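PDB 2OPC: AvrL567-A from Melampsora lini, which acts as an avirulence protein of flax rust, probably a secreted effector whose direct recognition by matching flax resistance proteins triggers the plant's immune response. Local coordinates for residues T16-S21 with D117-K122; R20-S25 with E39-P44; S29-V34 with F46-G51; F59-A64 with I121-K126. All blocks are in the same frame, centred on the assembly; numbering follows the deposited sequence.

Contact 1. Residues T16-S21 with D117-K122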
loop_
_atom_site.group_PDB
_atom_site.type_symbol
_atom_site.label_atom_id
_atom_site.label_comp_id
_atom_site.label_asym_id
_atom_site.label_seq_id
_atom_site.Cartn_x
_atom_site.Cartn_y
_atom_site.Cartn_z
ATOM N N THR A 16 -4.139 2.626 -6.506
ATOM C CA THR A 16 -5.168 1.642 -6.222
ATOM C C THR A 16 -5.858 2.012 -4.905
ATOM O O THR A 16 -5.182 2.331 -3.924
ATOM C CB THR A 16 -4.520 0.251 -6.085
ATOM O OG1 THR A 16 -3.896 -0.102 -7.336
ATOM C CG2 THR A 16 -5.521 -0.831 -5.701
ATOM N N ARG A 17 -7.188 2.004 -4.896
ATOM C CA ARG A 17 -7.910 2.156 -3.626
ATOM C C ARG A 17 -7.851 0.880 -2.797
ATOM O O ARG A 17 -8.138 -0.223 -3.292
ATOM C CB ARG A 17 -9.362 2.514 -3.892
ATOM C CG ARG A 17 -9.498 3.827 -4.631
ATOM C CD ARG A 17 -10.992 4.207 -4.654
ATOM N NE ARG A 17 -11.251 5.493 -5.283
ATOM C CZ ARG A 17 -12.453 6.069 -5.313
ATOM N NH1 ARG A 17 -13.479 5.463 -4.727
ATOM N NH2 ARG A 17 -12.607 7.246 -5.899
ATOM N N PHE A 18 -7.464 1.029 -1.540
ATOM C CA PHE A 18 -7.439 -0.118 -0.624
ATOM C C PHE A 18 -8.340 0.264 0.550
ATOM O O PHE A 18 -8.024 1.163 1.334
ATOM C CB PHE A 18 -5.982 -0.391 -0.206
ATOM C CG PHE A 18 -5.800 -1.568 0.741
ATOM C CD1 PHE A 18 -6.466 -2.755 0.504
ATOM C CD2 PHE A 18 -4.955 -1.461 1.850
ATOM C CE1 PHE A 18 -6.268 -3.845 1.342
ATOM C CE2 PHE A 18 -4.769 -2.578 2.721
ATOM C CZ PHE A 18 -5.455 -3.747 2.424
ATOM N N TYR A 19 -9.483 -0.434 0.614
ATOM C CA TYR A 19 -10.537 -0.070 1.551
ATOM C C TYR A 19 -10.298 -0.518 2.995
ATOM O O TYR A 19 -9.717 -1.562 3.221
ATOM C CB TYR A 19 -11.892 -0.578 1.024
ATOM C CG TYR A 19 -12.425 0.329 -0.056
ATOM C CD1 TYR A 19 -13.196 1.437 0.268
ATOM C CD2 TYR A 19 -12.090 0.127 -1.391
ATOM C CE1 TYR A 19 -13.672 2.319 -0.725
ATOM C CE2 TYR A 19 -12.572 0.996 -2.405
ATOM C CZ TYR A 19 -13.337 2.088 -2.048
ATOM O OH TYR A 19 -13.817 2.951 -3.015
ATOM N N ARG A 20 -10.734 0.284 3.972
ATOM C CA ARG A 20 -10.603 -0.022 5.399
ATOM C C ARG A 20 -11.728 -0.938 5.834
ATOM O O ARG A 20 -12.494 -0.650 6.729
ATOM C CB ARG A 20 -10.613 1.252 6.194
ATOM C CG ARG A 20 -9.409 2.145 5.878
ATOM C CD ARG A 20 -8.471 2.036 7.023
ATOM N NE ARG A 20 -8.935 2.754 8.205
ATOM C CZ ARG A 20 -8.197 2.972 9.296
ATOM N NH1 ARG A 20 -6.933 2.454 9.273
ATOM N NH2 ARG A 20 -8.709 3.682 10.379
ATOM N N SER A 21 -11.763 -2.081 5.154
ATOM C CA SER A 21 -12.540 -3.258 5.593
ATOM C C SER A 21 -11.490 -4.312 5.910
ATOM O O SER A 21 -10.586 -4.510 5.114
ATOM C CB SER A 21 -13.362 -3.753 4.415
ATOM O OG SER A 21 -13.814 -5.075 4.637
ATOM N N ASP A 117 -13.897 4.013 4.466
ATOM C CA ASP A 117 -12.862 4.852 3.852
ATOM C C ASP A 117 -11.878 3.970 3.076
ATOM O O ASP A 117 -11.905 2.761 3.197
ATOM C CB ASP A 117 -11.989 5.455 4.909
ATOM C CG ASP A 117 -12.655 6.385 5.771
ATOM O OD1 ASP A 117 -13.773 6.903 5.379
ATOM O OD2 ASP A 117 -12.013 6.623 6.871
ATOM N N TYR A 118 -10.988 4.619 2.319
ATOM C CA TYR A 118 -9.896 3.899 1.643
ATOM C C TYR A 118 -8.617 4.728 1.739
ATOM O O TYR A 118 -8.613 5.924 1.958
ATOM C CB TYR A 118 -10.235 3.592 0.166
ATOM C CG TYR A 118 -10.543 4.807 -0.671
ATOM C CD1 TYR A 118 -9.562 5.395 -1.462
ATOM C CD2 TYR A 118 -11.805 5.409 -0.649
ATOM C CE1 TYR A 118 -9.823 6.511 -2.226
ATOM C CE2 TYR A 118 -12.076 6.541 -1.434
ATOM C CZ TYR A 118 -11.087 7.094 -2.217
ATOM O OH TYR A 118 -11.339 8.239 -2.982
ATOM N N ILE A 119 -7.493 4.015 1.536
ATOM C CA ILE A 119 -6.210 4.678 1.258
ATOM C C ILE A 119 -5.908 4.453 -0.228
ATOM O O ILE A 119 -6.500 3.629 -0.908
ATOM C CB ILE A 119 -5.042 4.143 2.146
ATOM C CG1 ILE A 119 -4.682 2.668 1.840
ATOM C CG2 ILE A 119 -5.403 4.331 3.628
ATOM C CD1 ILE A 119 -3.482 2.190 2.653
ATOM N N LYS A 120 -5.005 5.304 -0.722
ATOM C CA LYS A 120 -4.525 5.204 -2.133
ATOM C C LYS A 120 -3.064 4.824 -2.123
ATOM O O LYS A 120 -2.239 5.600 -1.633
ATOM C CB LYS A 120 -4.672 6.549 -2.838
ATOM C CG LYS A 120 -6.106 7.036 -3.026
ATOM C CD LYS A 120 -6.090 8.421 -3.776
ATOM C CE LYS A 120 -7.437 9.034 -3.849
ATOM N NZ LYS A 120 -7.334 10.241 -4.701
ATOM N N ILE A 121 -2.760 3.661 -2.717
ATOM C CA ILE A 121 -1.361 3.147 -2.728
ATOM C C ILE A 121 -0.990 2.682 -4.123
ATOM O O ILE A 121 -1.832 2.335 -4.947
ATOM C CB ILE A 121 -1.126 2.016 -1.690
ATOM C CG1 ILE A 121 -2.180 0.911 -1.855
ATOM C CG2 ILE A 121 -1.127 2.632 -0.287
ATOM C CD1 ILE A 121 -1.975 -0.317 -0.889
ATOM N N LYS A 122 0.323 2.728 -4.393
ATOM C CA LYS A 122 0.831 2.215 -5.671
ATOM C C LYS A 122 2.329 1.931 -5.513
ATOM O O LYS A 122 2.963 2.360 -4.552
ATOM C CB LYS A 122 0.612 3.244 -6.794
ATOM C CG LYS A 122 1.413 4.535 -6.595
ATOM C CD LYS A 122 1.072 5.555 -7.706
ATOM C CE LYS A 122 1.817 6.838 -7.477
ATOM N NZ LYS A 122 1.631 7.724 -8.670
HETATM O O HOH W 1 -11.460 4.500 8.309
#
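R17 lays its extended side chain across the ring of Y118, its diagonal neighbour on the antiparallel strand. The guanidinium is nearly parallel to the ring, its plane 10° away and its centre 4.2 Å from the ring centre; CD of R17 adds a CH-pi contact over the same face. Arginine suits the place because its flat cation can spread over an aromatic ring while NH1 reaches the carboxylate of D111 in a salt bridge. Y118 has CG between its backbone N and carbonyl carbon (chi1 58°), which stands the ring beside Y19. There CB of Y118 lies over the Y19 ring, 3.8 Å from its centroid, and the two ring planes meet obliquely at 51°. On the opposite face of the sheet F18 and I119 run side by side, with I119 CD1 at the edge of the F18 ring, 4.0 Å from CD2. Farther on, R20 N bonds D117 O at 2.8 Å, and a water joins R20 NE to D117 OD2. Strand 16-19 forms one border of the four-stranded sheet; F18 stacks on W36, while T16 and I121 pack against strand 25-28 of the three-stranded sheet.

Contact 2. Residues R20-S25 with E39-P44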
loop_
_atom_site.group_PDB
_atom_site.type_symbol
_atom_site.label_atom_id
_atom_site.label_comp_id
_atom_site.label_asym_id
_atom_site.label_seq_id
_atom_site.Cartn_x
_atom_site.Cartn_y
_atom_site.Cartn_z
ATOM N N ARG A 20 -10.734 0.284 3.972
ATOM C CA ARG A 20 -10.603 -0.022 5.399
ATOM C C ARG A 20 -11.728 -0.938 5.834
ATOM O O ARG A 20 -12.494 -0.650 6.729
ATOM C CB ARG A 20 -10.613 1.252 6.194
ATOM C CG ARG A 20 -9.409 2.145 5.878
ATOM C CD ARG A 20 -8.471 2.036 7.023
ATOM N NE ARG A 20 -8.935 2.754 8.205
ATOM C CZ ARG A 20 -8.197 2.972 9.296
ATOM N NH1 ARG A 20 -6.933 2.454 9.273
ATOM N NH2 ARG A 20 -8.709 3.682 10.379
ATOM N N SER A 21 -11.763 -2.081 5.154
ATOM C CA SER A 21 -12.540 -3.258 5.593
ATOM C C SER A 21 -11.490 -4.312 5.910
ATOM O O SER A 21 -10.586 -4.510 5.114
ATOM C CB SER A 21 -13.362 -3.753 4.415
ATOM O OG SER A 21 -13.814 -5.075 4.637
ATOM N N PRO A 22 -11.592 -4.983 7.055
ATOM C CA PRO A 22 -10.489 -5.848 7.477
ATOM C C PRO A 22 -10.165 -6.973 6.520
ATOM O O PRO A 22 -9.032 -7.450 6.541
ATOM C CB PRO A 22 -10.954 -6.394 8.828
ATOM C CG PRO A 22 -11.792 -5.265 9.380
ATOM C CD PRO A 22 -12.584 -4.819 8.140
ATOM N N THR A 23 -11.116 -7.361 5.683
ATOM C CA THR A 23 -10.920 -8.496 4.772
ATOM C C THR A 23 -10.522 -8.037 3.369
ATOM O O THR A 23 -10.390 -8.855 2.448
ATOM C CB THR A 23 -12.224 -9.341 4.703
ATOM O OG1 THR A 23 -13.325 -8.520 4.306
ATOM C CG2 THR A 23 -12.544 -9.986 6.069
ATOM N N ALA A 24 -10.301 -6.741 3.178
ATOM C CA ALA A 24 -9.955 -6.220 1.840
ATOM C C ALA A 24 -8.624 -6.760 1.348
ATOM O O ALA A 24 -7.716 -6.956 2.149
ATOM C CB ALA A 24 -9.909 -4.682 1.846
ATOM N N SER A 25 -8.499 -6.991 0.048
ATOM C CA SER A 25 -7.207 -7.407 -0.478
ATOM C C SER A 25 -7.109 -6.945 -1.911
ATOM O O SER A 25 -8.024 -7.177 -2.689
ATOM C CB SER A 25 -6.996 -8.941 -0.380
ATOM O OG SER A 25 -5.656 -9.307 -0.753
ATOM N N GLU A 39 -7.508 -6.735 12.307
ATOM C CA GLU A 39 -8.781 -6.040 12.261
ATOM C C GLU A 39 -8.697 -4.563 12.601
ATOM O O GLU A 39 -9.531 -3.794 12.247
ATOM C CB GLU A 39 -9.858 -6.740 13.108
ATOM C CG GLU A 39 -9.776 -6.465 14.565
ATOM C CD GLU A 39 -11.142 -6.347 15.259
ATOM O OE1 GLU A 39 -12.020 -7.100 14.849
ATOM O OE2 GLU A 39 -11.299 -5.517 16.179
ATOM N N GLN A 40 -7.611 -4.193 13.244
ATOM C CA GLN A 40 -7.343 -2.823 13.558
ATOM C C GLN A 40 -6.844 -2.004 12.333
ATOM O O GLN A 40 -6.933 -0.823 12.280
ATOM C CB GLN A 40 -6.373 -2.749 14.771
ATOM C CG GLN A 40 -6.612 -3.805 15.915
ATOM C CD GLN A 40 -5.373 -4.161 16.785
ATOM O OE1 GLN A 40 -4.313 -3.500 16.724
ATOM N NE2 GLN A 40 -5.507 -5.226 17.604
ATOM N N MET A 41 -6.360 -2.694 11.315
ATOM C CA MET A 41 -6.016 -2.071 10.066
ATOM C C MET A 41 -5.002 -0.959 10.199
ATOM O O MET A 41 -5.154 0.072 9.640
ATOM C CB MET A 41 -7.261 -1.598 9.304
ATOM C CG MET A 41 -8.190 -2.736 8.916
ATOM S SD MET A 41 -9.695 -2.177 8.146
ATOM C CE MET A 41 -10.537 -1.540 9.577
ATOM N N THR A 42 -3.940 -1.239 10.927
ATOM C CA THR A 42 -2.944 -0.210 11.233
ATOM C C THR A 42 -1.913 -0.111 10.137
ATOM O O THR A 42 -1.243 0.903 9.997
ATOM C CB THR A 42 -2.220 -0.371 12.619
ATOM O OG1 THR A 42 -1.285 -1.458 12.519
ATOM C CG2 THR A 42 -3.201 -0.654 13.742
ATOM N N MET A 43 -1.745 -1.162 9.359
ATOM C CA MET A 43 -0.789 -1.098 8.250
ATOM C C MET A 43 -1.078 -2.183 7.238
ATOM O O MET A 43 -1.540 -3.269 7.600
ATOM C CB MET A 43 0.634 -1.267 8.727
ATOM C CG MET A 43 0.906 -2.656 9.255
ATOM S SD MET A 43 2.586 -2.875 9.845
ATOM C CE MET A 43 2.491 -1.931 11.345
ATOM N N PRO A 44 -0.758 -1.904 5.973
ATOM C CA PRO A 44 -0.844 -2.954 4.964
ATOM C C PRO A 44 0.333 -3.901 5.061
ATOM O O PRO A 44 1.414 -3.520 5.487
ATOM C CB PRO A 44 -0.742 -2.194 3.645
ATOM C CG PRO A 44 0.012 -0.958 3.971
ATOM C CD PRO A 44 -0.314 -0.609 5.403
#
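The carbonyl O of S21, in a stretch whose backbone presses on M41, receives A24 N at 3.0 Å, the bond that closes a type I turn from S21 to A24. P22 is well placed as the second residue of this turn, since its ring already holds phi near the -60° required. Against the start of this turn packs the thioether of M41. Its SD lies 3.3 Å from R20 C and 3.6 Å from P22 N, so sulfur packs closely on the peptide groups on both sides of S21, while CE of M41 meets P22 CG at 3.9 Å. The M41 chain is straight through CG and turns only at its end (chi3 -74°), which brings CE close to R20 O and to the proline ring. A long, flexible and weakly polar side chain fits such a surface of backbone and ring. The R20 backbone makes an inverse gamma turn, so the loop leaving strand 16-19 bends sharply where M41 meets it. The contact thus joins two surface connections, one between strands 16-19 and 25-28, the other between strands 32-36 and 44-48. R20 NH1 comes within 3.0 Å of M41 O, but at an angle too poor for a hydrogen bond. P22 also touches E39, its CG 3.9 Å from E39 O. Behind them W36 packs against R20, A24 and M41.

Contact 3. Residues S29-V34 with F46-G51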
loop_
_atom_site.group_PDB
_atom_site.type_symbol
_atom_site.label_atom_id
_atom_site.label_comp_id
_atom_site.label_asym_id
_atom_site.label_seq_id
_atom_site.Cartn_x
_atom_site.Cartn_y
_atom_site.Cartn_z
ATOM N N SER A 29 0.010 -3.310 -9.509
ATOM C CA SER A 29 0.818 -3.490 -10.738
ATOM C C SER A 29 0.983 -4.952 -11.157
ATOM O O SER A 29 1.895 -5.267 -11.906
ATOM C CB SER A 29 2.166 -2.796 -10.591
ATOM O OG SER A 29 1.998 -1.400 -10.393
ATOM N N GLY A 30 0.112 -5.834 -10.691
ATOM C CA GLY A 30 0.300 -7.257 -10.955
ATOM C C GLY A 30 1.501 -7.893 -10.277
ATOM O O GLY A 30 1.892 -9.053 -10.590
ATOM N N LEU A 31 2.082 -7.173 -9.325
ATOM C CA LEU A 31 3.337 -7.616 -8.740
ATOM C C LEU A 31 3.237 -7.989 -7.277
ATOM O O LEU A 31 3.967 -8.888 -6.818
ATOM C CB LEU A 31 4.406 -6.525 -8.843
ATOM C CG LEU A 31 4.779 -6.095 -10.275
ATOM C CD1 LEU A 31 5.837 -4.984 -10.265
ATOM C CD2 LEU A 31 5.278 -7.259 -11.124
ATOM N N VAL A 32 2.426 -7.242 -6.534
ATOM C CA VAL A 32 2.399 -7.392 -5.096
ATOM C C VAL A 32 0.963 -7.411 -4.628
ATOM O O VAL A 32 0.194 -6.505 -4.975
ATOM C CB VAL A 32 3.158 -6.197 -4.452
ATOM C CG1 VAL A 32 3.105 -6.229 -2.932
ATOM C CG2 VAL A 32 4.619 -6.192 -4.883
ATOM N N LYS A 33 0.592 -8.440 -3.880
ATOM C CA LYS A 33 -0.734 -8.435 -3.239
ATOM C C LYS A 33 -0.602 -7.801 -1.881
ATOM O O LYS A 33 0.490 -7.743 -1.254
ATOM C CB LYS A 33 -1.412 -9.800 -3.138
ATOM C CG LYS A 33 -0.623 -10.815 -2.501
ATOM C CD LYS A 33 -1.397 -12.172 -2.533
ATOM C CE LYS A 33 -0.617 -13.229 -1.826
ATOM N NZ LYS A 33 -1.429 -14.417 -1.517
ATOM N N VAL A 34 -1.746 -7.253 -1.436
ATOM C CA VAL A 34 -1.825 -6.443 -0.221
ATOM C C VAL A 34 -2.981 -6.904 0.646
ATOM O O VAL A 34 -4.068 -7.156 0.107
ATOM C CB VAL A 34 -2.020 -4.932 -0.555
ATOM C CG1 VAL A 34 -1.795 -4.051 0.682
ATOM C CG2 VAL A 34 -1.090 -4.496 -1.672
ATOM N N PHE A 46 2.347 -7.045 2.572
ATOM C CA PHE A 46 2.622 -7.231 1.142
ATOM C C PHE A 46 3.204 -8.605 0.903
ATOM O O PHE A 46 3.913 -9.155 1.719
ATOM C CB PHE A 46 3.626 -6.181 0.703
ATOM C CG PHE A 46 3.141 -4.802 0.912
ATOM C CD1 PHE A 46 2.335 -4.160 -0.057
ATOM C CD2 PHE A 46 3.526 -4.088 2.050
ATOM C CE1 PHE A 46 1.895 -2.860 0.142
ATOM C CE2 PHE A 46 3.056 -2.775 2.283
ATOM C CZ PHE A 46 2.262 -2.143 1.305
ATOM N N LYS A 47 2.880 -9.165 -0.259
ATOM C CA LYS A 47 3.491 -10.410 -0.709
ATOM C C LYS A 47 3.695 -10.408 -2.221
ATOM O O LYS A 47 2.771 -10.124 -2.983
ATOM C CB LYS A 47 2.631 -11.607 -0.297
ATOM C CG LYS A 47 3.381 -12.929 -0.267
ATOM C CD LYS A 47 2.695 -13.933 0.645
ATOM C CE LYS A 47 3.015 -15.361 0.233
ATOM N NZ LYS A 47 2.364 -16.356 1.130
ATOM N N TRP A 48 4.913 -10.724 -2.646
ATOM C CA TRP A 48 5.263 -10.716 -4.061
ATOM C C TRP A 48 4.625 -11.890 -4.786
ATOM O O TRP A 48 4.798 -13.041 -4.362
ATOM C CB TRP A 48 6.783 -10.832 -4.189
ATOM C CG TRP A 48 7.261 -10.816 -5.608
ATOM C CD1 TRP A 48 7.548 -11.915 -6.389
ATOM C CD2 TRP A 48 7.521 -9.658 -6.424
ATOM N NE1 TRP A 48 7.968 -11.499 -7.621
ATOM C CE2 TRP A 48 7.953 -10.125 -7.676
ATOM C CE3 TRP A 48 7.454 -8.266 -6.212
ATOM C CZ2 TRP A 48 8.310 -9.274 -8.706
ATOM C CZ3 TRP A 48 7.809 -7.418 -7.224
ATOM C CH2 TRP A 48 8.227 -7.913 -8.479
ATOM N N ILE A 49 3.931 -11.572 -5.886
ATOM C CA ILE A 49 3.244 -12.595 -6.747
ATOM C C ILE A 49 3.524 -12.294 -8.210
ATOM O O ILE A 49 2.729 -12.687 -9.097
ATOM C CB ILE A 49 1.738 -12.651 -6.554
ATOM C CG1 ILE A 49 1.133 -11.265 -6.707
ATOM C CG2 ILE A 49 1.444 -13.307 -5.225
ATOM C CD1 ILE A 49 -0.299 -11.253 -7.136
ATOM N N GLY A 50 4.654 -11.622 -8.446
ATOM C CA GLY A 50 5.042 -11.118 -9.790
ATOM C C GLY A 50 6.021 -11.966 -10.552
ATOM O O GLY A 50 6.696 -11.473 -11.475
ATOM N N GLY A 51 6.114 -13.239 -10.183
ATOM C CA GLY A 51 6.968 -14.177 -10.889
ATOM C C GLY A 51 8.381 -14.201 -10.341
ATOM O O GLY A 51 8.809 -13.268 -9.661
HETATM O O HOH W 2 0.307 -11.618 -10.757
#
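V32 and W48, a non-hydrogen-bonded pair, are brought together by their first torsions: V32 CG1 and W48 CG each lie anti to their own backbone N (chi1 176° and -179°), which carries the indole over toward the partner strand, where CE3 lies 3.8 Å from V32 CG2 and the two side chains cross at about a right angle. The other branch of V32, CG1, comes to the edge of the F46 ring, 3.6 Å from CD1, so the two branches of one valine each touch a different aromatic ring. V34 lies beside the same phenylalanine. Over one face of the indole sits the carbonyl O of L31, which also accepts I49 N at 2.8 Å; L31 CB touches the far rim of the same ring. NE1 fixes the polar corner of the indole with a nearly straight 2.8 Å bond to G51 O, which lies in the ring plane. G50 has no side chain, and L31 CD2 therefore settles 4.1 Å from its CA.

On the other face of the sheet K33 and K47, a hydrogen-bonded pair, run alongside each other through their methylenes, K33 CE lying 3.9 Å from K47 CB; their NZ atoms, like charges, end 5.0 Å apart without touching. A classic beta bulge, with L31 and V32 both opposite L28, marks the turn from strand 25-28. Strand 32-36 is the middle of this three-stranded sheet and 44-48 one border; V32 and F46 pack on V80 of strand 75-81, and F46 also on V61 of strand 58-63.

Contact 4. Residues F59-A64 with I121-K126; sequences FCVHIA and IKLVPK. With CO (cobalt (II) ion), chain B.
H62, its ring covered on one face by V124, binds the cobalt ion through NE2 at 2.0 Å, and C60 adds SG at 2.3 Å. A further ligand atom comes from elsewhere in the structure. Two positions apart on one strand, both residues point to the same face of the sheet; C60 holds SG opposite its backbone N (chi1 -169°), which puts the sulfur at the edge of the imidazole, in its plane. V124 CG2 makes a CH-pi contact, 3.7 Å from the H62 ring centroid, and it also touches C60 CB at 3.9 Å. The branched valine thus serves both ligand residues. The backbone sets the spacing: C60 N and H62 N lie almost in line with the C=O bonds of their partners V124 and K122, though these hydrogen bonds bend at the hydrogen (150° and 153°). The K122 amine turns to E13. On the reverse face V61 meets L123 and I63 meets I121 in the interior, their aliphatic branches suited to a core between sheets. A sulfur and an imidazole nitrogen are good donors for cobalt(II), the cysteine probably as thiolate; since the metal was used for crystallisation, the site need not be physiological.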
loop_
_atom_site.group_PDB
_atom_site.type_symbol
_atom_site.label_atom_id
_atom_site.label_comp_id
_atom_site.label_asym_id
_atom_site.label_seq_id
_atom_site.Cartn_x
_atom_site.Cartn_y
_atom_site.Cartn_z
ATOM N N PHE A 59 10.782 -1.993 -4.967
ATOM C CA PHE A 59 9.778 -0.978 -5.318
ATOM C C PHE A 59 9.491 -0.119 -4.110
ATOM O O PHE A 59 9.424 -0.616 -2.979
ATOM C CB PHE A 59 8.480 -1.666 -5.777
ATOM C CG PHE A 59 8.670 -2.449 -7.029
ATOM C CD1 PHE A 59 8.467 -1.848 -8.282
ATOM C CD2 PHE A 59 9.197 -3.746 -6.972
ATOM C CE1 PHE A 59 8.732 -2.543 -9.465
ATOM C CE2 PHE A 59 9.470 -4.442 -8.160
ATOM C CZ PHE A 59 9.232 -3.819 -9.387
ATOM N N CYS A 60 9.247 1.155 -4.365
ATOM C CA CYS A 60 8.817 2.036 -3.295
ATOM C C CYS A 60 7.283 2.063 -3.273
ATOM O O CYS A 60 6.652 2.159 -4.345
ATOM C CB CYS A 60 9.387 3.413 -3.656
ATOM S SG CYS A 60 9.272 4.664 -2.337
ATOM N N VAL A 61 6.702 2.000 -2.059
ATOM C CA VAL A 61 5.221 1.998 -1.910
ATOM C C VAL A 61 4.795 3.428 -1.658
ATOM O O VAL A 61 5.115 3.992 -0.591
ATOM C CB VAL A 61 4.776 1.089 -0.768
ATOM C CG1 VAL A 61 3.262 1.047 -0.683
ATOM C CG2 VAL A 61 5.330 -0.301 -0.970
ATOM N N HIS A 62 4.137 4.017 -2.642
ATOM C CA HIS A 62 3.660 5.390 -2.524
ATOM C C HIS A 62 2.245 5.386 -1.986
ATOM O O HIS A 62 1.419 4.534 -2.340
ATOM C CB HIS A 62 3.758 6.095 -3.889
ATOM C CG HIS A 62 5.165 6.497 -4.230
ATOM N ND1 HIS A 62 5.494 7.430 -5.192
ATOM C CD2 HIS A 62 6.329 6.133 -3.631
ATOM C CE1 HIS A 62 6.815 7.572 -5.204
ATOM N NE2 HIS A 62 7.336 6.809 -4.265
ATOM N N ILE A 63 1.991 6.382 -1.136
ATOM C CA ILE A 63 0.671 6.562 -0.520
ATOM C C ILE A 63 0.285 8.040 -0.634
ATOM O O ILE A 63 1.120 8.921 -0.420
ATOM C CB ILE A 63 0.682 6.100 0.965
ATOM C CG1 ILE A 63 -0.721 6.178 1.581
ATOM C CG2 ILE A 63 1.694 6.867 1.802
ATOM C CD1 ILE A 63 -0.884 5.287 2.793
ATOM N N ALA A 64 -0.977 8.283 -0.987
ATOM C CA ALA A 64 -1.478 9.664 -1.098
ATOM C C ALA A 64 -1.882 10.186 0.272
ATOM O O ALA A 64 -2.229 9.415 1.175
ATOM C CB ALA A 64 -2.652 9.708 -2.011
ATOM N N ILE A 121 -2.760 3.661 -2.717
ATOM C CA ILE A 121 -1.361 3.147 -2.728
ATOM C C ILE A 121 -0.990 2.682 -4.123
ATOM O O ILE A 121 -1.832 2.335 -4.947
ATOM C CB ILE A 121 -1.126 2.016 -1.690
ATOM C CG1 ILE A 121 -2.180 0.911 -1.855
ATOM C CG2 ILE A 121 -1.127 2.632 -0.287
ATOM C CD1 ILE A 121 -1.975 -0.317 -0.889
ATOM N N LYS A 122 0.323 2.728 -4.393
ATOM C CA LYS A 122 0.831 2.215 -5.671
ATOM C C LYS A 122 2.329 1.931 -5.513
ATOM O O LYS A 122 2.963 2.360 -4.552
ATOM C CB LYS A 122 0.612 3.244 -6.794
ATOM C CG LYS A 122 1.413 4.535 -6.595
ATOM C CD LYS A 122 1.072 5.555 -7.706
ATOM C CE LYS A 122 1.817 6.838 -7.477
ATOM N NZ LYS A 122 1.631 7.724 -8.670
ATOM N N LEU A 123 2.868 1.217 -6.489
ATOM C CA LEU A 123 4.311 0.985 -6.539
ATOM C C LEU A 123 4.952 1.829 -7.599
ATOM O O LEU A 123 4.394 2.027 -8.674
ATOM C CB LEU A 123 4.595 -0.465 -6.974
ATOM C CG LEU A 123 4.041 -1.550 -6.060
ATOM C CD1 LEU A 123 4.383 -2.941 -6.644
ATOM C CD2 LEU A 123 4.578 -1.365 -4.610
ATOM N N VAL A 124 6.171 2.240 -7.283
ATOM C CA VAL A 124 7.071 2.785 -8.315
ATOM C C VAL A 124 8.413 2.061 -8.150
ATOM O O VAL A 124 8.765 1.621 -7.068
ATOM C CB VAL A 124 7.293 4.339 -8.248
ATOM C CG1 VAL A 124 5.964 5.092 -8.370
ATOM C CG2 VAL A 124 8.030 4.791 -6.999
ATOM N N PRO A 125 9.194 1.928 -9.219
ATOM C CA PRO A 125 10.510 1.311 -9.042
ATOM C C PRO A 125 11.384 2.064 -8.020
ATOM O O PRO A 125 11.371 3.311 -7.941
ATOM C CB PRO A 125 11.120 1.364 -10.457
ATOM C CG PRO A 125 9.889 1.358 -11.347
ATOM C CD PRO A 125 8.907 2.257 -10.622
ATOM N N LYS A 126 12.141 1.297 -7.225
ATOM C CA LYS A 126 13.035 1.949 -6.294
ATOM C C LYS A 126 14.277 2.343 -7.063
ATOM O O LYS A 126 15.084 1.530 -7.470
ATOM C CB LYS A 126 13.295 1.040 -5.096
ATOM C CG LYS A 126 14.261 1.587 -4.034
ATOM C CD LYS A 126 13.678 2.707 -3.228
ATOM C CE LYS A 126 14.744 3.148 -2.190
ATOM N NZ LYS A 126 14.420 4.474 -1.585
HETATM CO CO CO B . 9.183 6.657 -3.502
#

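Overall arrangement
Contacts 1 and 4 lie in one four-stranded antiparallel sheet and share I121 and K122 of strand 118-125; their centres are about 13 Å apart. Contact 3 lies in the opposing three-stranded sheet and meets contact 4 across the interior, where W48 CZ3 approaches F59 CE2 to 3.5 Å. F18 CE2 of contact 1 likewise meets V34 CG1 of contact 3 at 3.9 Å. Contact 2 joins surface loops about 18 Å from contact 4 between centres; it shares R20 and S21 with contact 1, and its S25 OG probably hydrogen-bonds V34 O of contact 3. Contact 4 supplies two of the cobalt's ligands, whereas the F46 side chain in contact 3 is about 12 Å from the metal.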